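Local coordinates for extracellular solute-binding protein (Bordetella parapertussis, PDB 3PU5) that probably binds a small solute outside the cytoplasm, possibly a polyamine, for delivery to a membrane transporter, at residues K127-F132 and L160-K165; G156-S161 and V238-V243; W230-E235 and I297-L302. One frame throughout, in Å; residues are numbered along the deposited sequence.

Interaction 1 of 3, residues K127-F132 and L160-K165; sequences KSWKEF and LSMFGK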
# COMPACT_ATOMS: atom_id res chain seq x y z
N LYS A 127 19.69 5.76 7.69
CA LYS A 127 19.42 4.33 7.72
C LYS A 127 18.10 3.98 8.40
O LYS A 127 17.61 2.85 8.27
CB LYS A 127 20.55 3.58 8.42
CG LYS A 127 21.85 3.52 7.63
CD LYS A 127 22.96 2.92 8.48
CE LYS A 127 24.16 2.52 7.64
NZ LYS A 127 25.19 1.83 8.48
N SER A 128 17.54 4.94 9.13
CA SER A 128 16.36 4.68 9.93
C SER A 128 15.43 5.89 10.01
O SER A 128 15.84 7.02 9.75
CB SER A 128 16.76 4.28 11.35
OG SER A 128 17.34 5.38 12.02
N TRP A 129 14.17 5.63 10.36
CA TRP A 129 13.21 6.70 10.65
C TRP A 129 13.72 7.57 11.79
O TRP A 129 13.54 8.79 11.80
CB TRP A 129 11.87 6.09 11.08
CG TRP A 129 11.10 5.40 9.99
CD1 TRP A 129 10.86 4.06 9.86
CD2 TRP A 129 10.46 6.03 8.87
NE1 TRP A 129 10.10 3.82 8.73
CE2 TRP A 129 9.85 5.02 8.10
CE3 TRP A 129 10.35 7.37 8.45
CZ2 TRP A 129 9.14 5.29 6.93
CZ3 TRP A 129 9.65 7.64 7.29
CH2 TRP A 129 9.05 6.60 6.54
N LYS A 130 14.33 6.92 12.78
CA LYS A 130 14.85 7.62 13.94
C LYS A 130 15.97 8.58 13.53
O LYS A 130 16.01 9.73 13.97
CB LYS A 130 15.35 6.60 14.98
CG LYS A 130 15.89 7.22 16.26
CD LYS A 130 16.21 6.14 17.29
CE LYS A 130 14.94 5.42 17.75
NZ LYS A 130 15.19 4.02 18.23
N GLU A 131 16.87 8.11 12.67
CA GLU A 131 17.95 8.97 12.18
C GLU A 131 17.37 10.13 11.38
O GLU A 131 17.75 11.29 11.56
CB GLU A 131 18.92 8.16 11.31
CG GLU A 131 20.09 8.97 10.83
CD GLU A 131 21.07 8.16 9.99
OE1 GLU A 131 20.93 6.92 9.94
OE2 GLU A 131 21.96 8.78 9.38
N PHE A 132 16.44 9.82 10.48
CA PHE A 132 15.73 10.85 9.72
C PHE A 132 15.14 11.93 10.63
O PHE A 132 15.33 13.13 10.40
CB PHE A 132 14.61 10.19 8.90
CG PHE A 132 13.68 11.16 8.24
CD1 PHE A 132 14.18 12.18 7.44
CD2 PHE A 132 12.31 11.06 8.40
CE1 PHE A 132 13.32 13.08 6.82
CE2 PHE A 132 11.44 11.96 7.79
CZ PHE A 132 11.95 12.97 6.99
N LEU A 160 3.08 8.55 10.57
CA LEU A 160 2.94 9.00 11.96
C LEU A 160 2.79 7.83 12.93
O LEU A 160 3.35 7.85 14.03
CB LEU A 160 1.76 9.96 12.10
CG LEU A 160 1.93 11.36 11.48
CD1 LEU A 160 0.59 12.05 11.32
CD2 LEU A 160 2.89 12.20 12.33
N SER A 161 2.05 6.80 12.53
CA SER A 161 1.93 5.59 13.35
C SER A 161 3.30 5.01 13.71
O SER A 161 3.50 4.54 14.83
CB SER A 161 1.08 4.53 12.65
OG SER A 161 -0.29 4.85 12.75
N MSE A 162 4.22 5.01 12.75
CA MSE A 162 5.58 4.54 13.00
C MSE A 162 6.26 5.42 14.03
O MSE A 162 7.05 4.93 14.85
CB MSE A 162 6.43 4.55 11.73
CG MSE A 162 6.25 3.35 10.83
SE MSE A 162 7.00 1.66 11.49
CE MSE A 162 8.22 2.36 12.80
N PHE A 163 6.00 6.73 13.97
CA PHE A 163 6.55 7.64 14.96
C PHE A 163 6.00 7.31 16.35
O PHE A 163 6.73 7.34 17.35
CB PHE A 163 6.25 9.11 14.63
CG PHE A 163 7.01 9.65 13.44
CD1 PHE A 163 7.99 8.90 12.83
CD2 PHE A 163 6.75 10.93 12.97
CE1 PHE A 163 8.70 9.40 11.74
CE2 PHE A 163 7.45 11.45 11.88
CZ PHE A 163 8.42 10.68 11.27
N GLY A 164 4.71 7.00 16.42
CA GLY A 164 4.11 6.61 17.69
C GLY A 164 4.77 5.36 18.26
O GLY A 164 4.96 5.25 19.47
N LYS A 165 5.13 4.42 17.39
CA LYS A 165 5.76 3.17 17.83
C LYS A 165 7.21 3.38 18.28
O LYS A 165 7.63 2.83 19.30
CB LYS A 165 5.70 2.14 16.72
CG LYS A 165 6.20 0.75 17.12
CD LYS A 165 6.01 -0.23 15.96
CE LYS A 165 6.93 -1.44 16.05
NZ LYS A 165 6.89 -2.25 14.79
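The Trp129 indole meets Phe163 and selenomethionine Met162 on one side of its plane, and neither partner lies squarely on the face or at the edge. Pro233, following strand 229-231, packs on the other side. The Phe163 ring stands steeply to the indole, at about 78° between planes, and approaches obliquely at one corner: its CE1 lies 4.2 Å from Trp129 CE3. At the pyrrole end the Met162 methyl takes over, with CE 4.3 Å from Trp129 CD1. Met162 SE is 5.3 Å from the centroid of the Trp129 five-membered ring and well off its normal, an oblique Met-aromatic contact. Trp129 NE1 points to Gly236, whose O accepts its hydrogen bond. These three side chains join the first turn of helix 129-138 to helix 156-167 in one lobe of a periplasmic-binding-protein fold, where Trp129 also packs against Val113 and Ile115 of strand 111-117. Ser128 is the N-cap of the former helix: with chi1 at 68°, its OG turns back to accept from Glu131 N at 2.8 Å. Glu131 in turn takes Lys127 N on OE1 at 2.8 Å, approached from above the carboxylate plane, while its OE2 forms a salt bridge with Arg135.

Interaction 2 of 3, residues G156-S161 and V238-V243; sequences GAEVLS and VSSGPV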
# COMPACT_ATOMS: atom_id res chain seq x y z
N GLY A 156 -0.12 9.56 5.24
CA GLY A 156 0.38 10.32 6.37
C GLY A 156 0.12 9.64 7.70
O GLY A 156 1.00 9.56 8.56
N ALA A 157 -1.11 9.18 7.89
CA ALA A 157 -1.47 8.51 9.13
C ALA A 157 -0.52 7.35 9.41
O ALA A 157 -0.13 7.11 10.55
CB ALA A 157 -2.91 8.02 9.10
N GLU A 158 -0.15 6.63 8.35
CA GLU A 158 0.72 5.46 8.47
C GLU A 158 2.13 5.82 8.95
O GLU A 158 2.66 5.18 9.86
CB GLU A 158 0.81 4.70 7.13
CG GLU A 158 -0.40 3.80 6.80
CD GLU A 158 -1.62 4.56 6.28
OE1 GLU A 158 -1.61 5.81 6.26
OE2 GLU A 158 -2.62 3.89 5.90
N VAL A 159 2.74 6.83 8.33
CA VAL A 159 4.07 7.27 8.75
C VAL A 159 4.06 7.73 10.21
O VAL A 159 4.93 7.34 10.99
CB VAL A 159 4.62 8.38 7.84
CG1 VAL A 159 6.03 8.79 8.27
CG2 VAL A 159 4.64 7.90 6.40
N LEU A 160 3.08 8.55 10.57
CA LEU A 160 2.94 9.00 11.96
C LEU A 160 2.79 7.83 12.93
O LEU A 160 3.35 7.85 14.03
CB LEU A 160 1.76 9.96 12.10
CG LEU A 160 1.93 11.36 11.48
CD1 LEU A 160 0.59 12.05 11.32
CD2 LEU A 160 2.89 12.20 12.33
N SER A 161 2.05 6.80 12.53
CA SER A 161 1.93 5.59 13.35
C SER A 161 3.30 5.01 13.71
O SER A 161 3.50 4.54 14.83
CB SER A 161 1.08 4.53 12.65
OG SER A 161 -0.29 4.85 12.75
N VAL A 238 6.83 1.22 5.97
CA VAL A 238 5.42 1.15 6.31
C VAL A 238 4.64 0.95 5.03
O VAL A 238 4.65 1.81 4.15
CB VAL A 238 4.94 2.45 6.93
CG1 VAL A 238 3.58 2.23 7.59
CG2 VAL A 238 5.96 2.94 7.92
N SER A 239 3.97 -0.19 4.93
CA SER A 239 3.45 -0.65 3.67
C SER A 239 1.95 -0.78 3.69
O SER A 239 1.35 -1.07 4.72
CB SER A 239 4.08 -1.98 3.31
OG SER A 239 5.49 -1.86 3.29
N SER A 240 1.35 -0.56 2.53
CA SER A 240 -0.09 -0.67 2.39
C SER A 240 -0.35 -1.26 1.01
O SER A 240 0.52 -1.26 0.14
CB SER A 240 -0.74 0.71 2.51
OG SER A 240 -0.44 1.32 3.75
N GLY A 241 -1.57 -1.74 0.80
CA GLY A 241 -1.91 -2.29 -0.49
C GLY A 241 -3.39 -2.53 -0.62
O GLY A 241 -4.13 -2.48 0.37
N PRO A 242 -3.84 -2.81 -1.85
CA PRO A 242 -5.25 -3.08 -2.11
C PRO A 242 -5.63 -4.47 -1.61
O PRO A 242 -4.76 -5.34 -1.47
CB PRO A 242 -5.36 -2.99 -3.63
CG PRO A 242 -3.97 -3.35 -4.14
CD PRO A 242 -3.00 -2.90 -3.06
N VAL A 243 -6.90 -4.67 -1.31
CA VAL A 243 -7.36 -5.95 -0.75
C VAL A 243 -8.18 -6.71 -1.78
O VAL A 243 -8.89 -6.10 -2.59
CB VAL A 243 -8.19 -5.73 0.52
CG1 VAL A 243 -8.44 -7.05 1.23
CG2 VAL A 243 -7.48 -4.78 1.46
O HOH W 1 -2.05 1.17 5.70
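Glu158 lies alongside Val238 and Ser240, and its side chain runs past both, methylene groups first and carboxylate last. In this solute-binding-protein fold the contact sets the first turns of helix 156-167 against strand 238-246, a long strand of the antiparallel sheet, at a buried place near the middle of the chain. Val238 and Ser240 both direct their CB atoms at the helix, whereas Ser239 between them turns to the other side, where its OG bonds to Ser112. Val238 supplies the apolar half: CG1, anti to its own backbone N, rests 3.7 Å from Glu158 CB and 3.8 Å from Glu158 O, touching both the root of the side chain and the helix backbone. Ser240 supplies the polar half, its OG sitting 3.9 Å from Glu158 CG. The Glu158 chain is bent at chi2 (78°), which folds the carboxylate back rather than extending it over the strand, and Glu158 OE2 stays 4.0 Å from Ser240 OG, with no direct bond between them. A water spans this gap. It donates to Glu158 OE2 at 2.8 Å and lies 2.5 Å from Ser240 OG, a separation so short that its exact value is doubtful. The same OE2 forms a salt bridge with Arg155, which probably favours the charged carboxylate in this buried setting. One turn further along, Ser161 folds its hydroxyl back onto the helix: Ser161 OG donates to Ala157 O at 3.2 Å, and Ser161 N reaches that oxygen from the opposite face of the carbonyl plane.

Interaction 3 of 3, residues W230-E235 and I297-L302; sequences WVDPTE and IDSVQL
Asp232 and Ser299 face each other through water, while Gln301 lays its aliphatic part against the backbone of Glu235. Two connections of the solute-binding-protein fold meet here at the surface: the turn that follows strand 229-231 and the loop that leads into helix 305-322. No direct hydrogen bond crosses between them. Asp232 holds CG anti to its backbone N (chi1 -171°), which carries the carboxylate out toward the loop; even so, Asp232 OD2 stops 4.5 Å from Ser299 OG. Two waters fill in. One donates to Asp232 OD1 at 2.6 Å and to Ser299 OG at 3.0 Å; the other donates to Asp232 OD2, also at 2.6 Å, and to Ser299 OG at 2.8 Å. Carboxylate, waters and hydroxyl thus close a ring in which both acid oxygens are served, and Ser299 OG, accepting from both waters, is left to give its own proton to Ser296 O. Glu235 sends its side chain away from the loop: the two carboxylate oxygens receive Trp129 N and Lys130 N at the start of helix 129-138, and it is the carbonyl of Glu235 that meets Gln301. There Gln301 CG lies 3.8 Å from Glu235 O. The glutamine is compact: its first bond sets CG beside the backbone N, opposite the carbonyl carbon, and a bend at chi2 (-67°) returns the amide to its own loop. Gln301 NE2 donates to Ser299 O at 3.2 Å along a nearly straight N-H (168°), coming from above the carbonyl plane, although the acceptor lies almost in the plane of the amide.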
# COMPACT_ATOMS: atom_id res chain seq x y z
N TRP A 230 16.27 5.53 -2.36
CA TRP A 230 15.25 5.17 -1.38
C TRP A 230 15.90 4.38 -0.26
O TRP A 230 16.74 3.52 -0.51
CB TRP A 230 14.17 4.32 -2.04
CG TRP A 230 12.97 4.03 -1.17
CD1 TRP A 230 11.93 4.87 -0.91
CD2 TRP A 230 12.69 2.81 -0.47
NE1 TRP A 230 11.01 4.24 -0.09
CE2 TRP A 230 11.46 2.98 0.20
CE3 TRP A 230 13.37 1.59 -0.34
CZ2 TRP A 230 10.89 1.97 0.99
CZ3 TRP A 230 12.79 0.59 0.45
CH2 TRP A 230 11.56 0.79 1.10
N VAL A 231 15.49 4.68 0.97
CA VAL A 231 15.99 3.98 2.14
C VAL A 231 14.95 3.01 2.67
O VAL A 231 13.80 3.38 2.91
CB VAL A 231 16.39 4.94 3.28
CG1 VAL A 231 16.89 4.15 4.48
CG2 VAL A 231 17.46 5.92 2.80
N ASP A 232 15.36 1.77 2.85
CA ASP A 232 14.60 0.77 3.57
C ASP A 232 14.96 0.96 5.05
O ASP A 232 16.03 0.53 5.48
CB ASP A 232 15.02 -0.62 3.07
CG ASP A 232 14.14 -1.73 3.60
OD1 ASP A 232 13.20 -1.44 4.36
OD2 ASP A 232 14.39 -2.90 3.23
N PRO A 233 14.09 1.64 5.82
CA PRO A 233 14.48 2.02 7.19
C PRO A 233 14.67 0.80 8.09
O PRO A 233 13.95 -0.18 7.95
CB PRO A 233 13.27 2.85 7.67
CG PRO A 233 12.51 3.22 6.41
CD PRO A 233 12.72 2.06 5.49
N THR A 234 15.63 0.86 9.00
CA THR A 234 15.92 -0.31 9.84
C THR A 234 14.73 -0.76 10.70
O THR A 234 14.60 -1.96 11.00
CB THR A 234 17.19 -0.12 10.72
OG1 THR A 234 17.06 1.04 11.54
CG2 THR A 234 18.44 0.04 9.84
N GLU A 235 13.85 0.17 11.08
CA GLU A 235 12.66 -0.20 11.85
C GLU A 235 11.60 -0.84 10.96
O GLU A 235 10.59 -1.35 11.45
CB GLU A 235 12.04 1.02 12.53
CG GLU A 235 13.02 1.82 13.37
CD GLU A 235 13.60 3.02 12.63
OE1 GLU A 235 13.65 2.99 11.38
OE2 GLU A 235 14.02 3.99 13.31
N ILE A 297 9.66 -8.96 2.24
CA ILE A 297 8.28 -9.27 2.61
C ILE A 297 8.17 -9.45 4.12
O ILE A 297 7.15 -9.10 4.73
CB ILE A 297 7.77 -10.53 1.86
CG1 ILE A 297 6.28 -10.76 2.08
CG2 ILE A 297 8.58 -11.77 2.25
CD1 ILE A 297 5.72 -11.91 1.24
N ASP A 298 9.24 -9.95 4.74
CA ASP A 298 9.24 -10.22 6.17
C ASP A 298 9.46 -8.98 7.02
O ASP A 298 9.09 -8.96 8.18
CB ASP A 298 10.31 -11.26 6.51
CG ASP A 298 10.12 -12.55 5.75
OD1 ASP A 298 11.10 -13.06 5.16
OD2 ASP A 298 8.97 -13.04 5.72
N SER A 299 10.08 -7.96 6.44
CA SER A 299 10.48 -6.78 7.20
C SER A 299 9.45 -5.64 7.22
O SER A 299 9.46 -4.82 8.14
CB SER A 299 11.81 -6.24 6.66
OG SER A 299 11.63 -5.66 5.38
N VAL A 300 8.58 -5.57 6.21
CA VAL A 300 7.69 -4.41 6.10
C VAL A 300 6.64 -4.40 7.20
O VAL A 300 6.22 -5.45 7.67
CB VAL A 300 7.01 -4.29 4.70
CG1 VAL A 300 8.05 -4.10 3.60
CG2 VAL A 300 6.13 -5.51 4.41
N GLN A 301 6.23 -3.20 7.61
CA GLN A 301 5.28 -3.03 8.70
C GLN A 301 3.94 -2.56 8.18
O GLN A 301 3.87 -1.62 7.38
CB GLN A 301 5.81 -2.01 9.72
CG GLN A 301 7.15 -2.39 10.33
CD GLN A 301 7.06 -3.62 11.21
OE1 GLN A 301 6.33 -3.64 12.19
NE2 GLN A 301 7.82 -4.66 10.86
N LEU A 302 2.87 -3.21 8.63
CA LEU A 302 1.52 -2.82 8.26
C LEU A 302 0.78 -2.37 9.50
O LEU A 302 0.82 -3.04 10.53
CB LEU A 302 0.77 -3.99 7.62
CG LEU A 302 1.24 -4.41 6.23
CD1 LEU A 302 2.50 -5.25 6.32
CD2 LEU A 302 0.14 -5.20 5.56
O HOH W 2 11.20 -2.69 5.46
O HOH W 3 13.95 -5.36 3.87

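How the interactions relate
The three contacts sit close together, with centres 13 Å (interactions 1 and 2), 11 Å (1 and 3) and 12 Å (2 and 3) apart. Interactions 1 and 2 use overlapping parts of helix 156-167, which share Leu160 and Ser161. Interaction 1 closes along the chain before interaction 3 opens, whereas the segments of 2 and 3 alternate, in the order 156-161, 230-235, 238-243, 297-302. Strands 229-231 and 238-246 belong to one antiparallel sheet. Backbone bonds join the groups, Lys127 O lying 2.9 Å from Thr234 N and Ser239 N 2.8 Å from Gln301 O. Helices 129-138 and 156-167, the antiparallel sheet and the loop before helix 305-322 thus adjoin one another in this lobe.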